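Extracellular invertase (PDB 5XH8) probably hydrolyses sucrose as a fungal beta-fructofuranosidase of glycoside hydrolase family 32 and shows high transfructosylation activity, consistent with formation of fructooligosaccharides such as 1-kestose. Local coordinates at residues F175-P178 / T179-S182. Residues are numbered along the deposited sequence; the frame is centred on the assembly and turned at random.
Sequences FQNP and TLDS
An asparagine N-cap, in which the side chain of N177 takes up the backbone N-H of L180, starts the short helix 178-184 after strand 166-176, an outermost strand of one four-stranded blade of the beta-propeller. The cap is well aimed: N177 OD1 lies 2.9 Å from L180 N, the N-H...O angle is 162°, and the donor sits in the plane of the amide C=O. With CG anti to its own backbone N (chi1 -171°), the N177 side chain folds beside its carbonyl carbon and against the first turn. OD1 also comes within 2.9 Å of T179 N. Because L180 N can only donate, it sets the flip of the amide with OD1 on the helix side; a water accepting from both N177 ND2 and T179 OG1 is consistent with this. From there the helical ladder begins, D181 N giving its hydrogen to N177 O at 3.0 Å and S182 N to P178 O at 2.9 Å. P178 takes the first helical position, where its lack of an N-H costs nothing. L180 CD1 meets F175 CE2 at 3.8 Å, the two side chains crossing at about a right angle as the leucine reaches back to the strand. D181 binds beyond the turn, OD1 to Y192 OH and OD2 to N189 N; a second water, donating only weakly to OD1, accepts from N177 N. One asparagine amide thus satisfies a first-turn N-H that has no helical carbonyl four residues back, while apolar and carboxylate anchors tie the helix to its blade.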
ATOM      1  N   PHE A 175     -14.714 -17.092  -1.780  1.00 23.64           N
ATOM      2  CA  PHE A 175     -15.717 -18.153  -1.659  1.00 24.81           C
ATOM      3  C   PHE A 175     -16.916 -17.693  -0.829  1.00 26.19           C
ATOM      4  O   PHE A 175     -16.802 -16.748  -0.054  1.00 24.44           O
ATOM      5  CB  PHE A 175     -15.132 -19.440  -1.046  1.00 24.79           C
ATOM      6  CG  PHE A 175     -14.756 -19.317   0.398  1.00 26.11           C
ATOM      7  CD1 PHE A 175     -13.593 -18.647   0.775  1.00 25.61           C
ATOM      8  CD2 PHE A 175     -15.554 -19.887   1.403  1.00 27.15           C
ATOM      9  CE1 PHE A 175     -13.238 -18.535   2.098  1.00 26.26           C
ATOM     10  CE2 PHE A 175     -15.204 -19.754   2.733  1.00 27.35           C
ATOM     11  CZ  PHE A 175     -14.046 -19.074   3.083  1.00 26.94           C
ATOM     12  N   GLN A 176     -18.033 -18.384  -1.033  1.00 27.86           N
ATOM     13  CA  GLN A 176     -19.289 -18.185  -0.308  1.00 28.98           C
ATOM     14  C   GLN A 176     -19.553 -19.395   0.561  1.00 31.03           C
ATOM     15  O   GLN A 176     -19.180 -20.527   0.204  1.00 28.44           O
ATOM     16  CB  GLN A 176     -20.422 -17.980  -1.294  1.00 28.92           C
ATOM     17  CG  GLN A 176     -20.254 -16.681  -2.052  1.00 29.05           C
ATOM     18  CD  GLN A 176     -21.354 -16.411  -3.060  1.00 29.27           C
ATOM     19  OE1 GLN A 176     -21.594 -17.199  -3.974  1.00 29.24           O
ATOM     20  NE2 GLN A 176     -22.006 -15.270  -2.923  1.00 30.44           N
ATOM     21  N   ASN A 177     -20.175 -19.162   1.723  1.00 31.08           N
ATOM     22  CA  ASN A 177     -20.512 -20.270   2.630  1.00 33.15           C
ATOM     23  C   ASN A 177     -21.623 -19.904   3.656  1.00 33.54           C
ATOM     24  O   ASN A 177     -21.418 -19.038   4.508  1.00 31.47           O
ATOM     25  CB  ASN A 177     -19.271 -20.778   3.356  1.00 32.46           C
ATOM     26  CG  ASN A 177     -19.556 -22.056   4.125  1.00 33.84           C
ATOM     27  OD1 ASN A 177     -20.042 -22.011   5.255  1.00 32.24           O
ATOM     28  ND2 ASN A 177     -19.325 -23.199   3.486  1.00 31.95           N
ATOM     29  N   PRO A 178     -22.799 -20.557   3.563  1.00 36.00           N
ATOM     30  CA  PRO A 178     -23.915 -20.183   4.492  1.00 35.69           C
ATOM     31  C   PRO A 178     -23.691 -20.619   5.934  1.00 33.78           C
ATOM     32  O   PRO A 178     -24.279 -20.011   6.836  1.00 37.57           O
ATOM     33  CB  PRO A 178     -25.156 -20.844   3.862  1.00 35.50           C
ATOM     34  CG  PRO A 178     -24.599 -21.967   3.039  1.00 37.60           C
ATOM     35  CD  PRO A 178     -23.249 -21.502   2.525  1.00 35.99           C
ATOM     36  N   THR A 179     -22.812 -21.600   6.172  1.00 33.59           N
ATOM     37  CA  THR A 179     -22.451 -21.976   7.527  1.00 35.23           C
ATOM     38  C   THR A 179     -21.705 -20.835   8.197  1.00 39.47           C
ATOM     39  O   THR A 179     -22.051 -20.450   9.321  1.00 40.35           O
ATOM     40  CB  THR A 179     -21.618 -23.262   7.585  1.00 37.83           C
ATOM     41  OG1 THR A 179     -22.296 -24.278   6.855  1.00 40.47           O
ATOM     42  CG2 THR A 179     -21.393 -23.735   9.017  1.00 37.29           C
ATOM     43  N   LEU A 180     -20.704 -20.277   7.503  1.00 35.59           N
ATOM     44  CA  LEU A 180     -20.043 -19.061   7.977  1.00 34.38           C
ATOM     45  C   LEU A 180     -21.026 -17.896   8.111  1.00 31.30           C
ATOM     46  O   LEU A 180     -20.934 -17.139   9.077  1.00 31.47           O
ATOM     47  CB  LEU A 180     -18.866 -18.653   7.068  1.00 35.94           C
ATOM     48  CG  LEU A 180     -17.656 -19.583   6.969  1.00 36.47           C
ATOM     49  CD1 LEU A 180     -16.542 -18.924   6.161  1.00 37.66           C
ATOM     50  CD2 LEU A 180     -17.128 -19.975   8.342  1.00 37.33           C
ATOM     51  N   ASP A 181     -21.945 -17.731   7.163  1.00 31.07           N
ATOM     52  CA  ASP A 181     -22.922 -16.623   7.265  1.00 32.78           C
ATOM     53  C   ASP A 181     -23.705 -16.721   8.590  1.00 35.49           C
ATOM     54  O   ASP A 181     -23.820 -15.732   9.332  1.00 35.70           O
ATOM     55  CB  ASP A 181     -23.920 -16.606   6.111  1.00 31.51           C
ATOM     56  CG  ASP A 181     -23.289 -16.292   4.759  1.00 32.77           C
ATOM     57  OD1 ASP A 181     -22.140 -15.773   4.685  1.00 31.35           O
ATOM     58  OD2 ASP A 181     -24.002 -16.531   3.761  1.00 29.99           O
ATOM     59  N   SER A 182     -24.205 -17.923   8.883  1.00 36.30           N
ATOM     60  CA  SER A 182     -24.952 -18.173  10.117  1.00 38.72           C
ATOM     61  C   SER A 182     -24.111 -17.915  11.366  1.00 38.29           C
ATOM     62  O   SER A 182     -24.543 -17.173  12.253  1.00 39.19           O
ATOM     63  CB  SER A 182     -25.529 -19.590  10.127  1.00 40.00           C
ATOM     64  OG  SER A 182     -25.882 -19.944  11.449  1.00 48.43           O
TER
HETATM   65  O   HOH W   1     -21.655 -16.651   1.936  1.00 24.48           O
HETATM   66  O   HOH W   2     -21.063 -25.459   4.435  1.00 33.72           O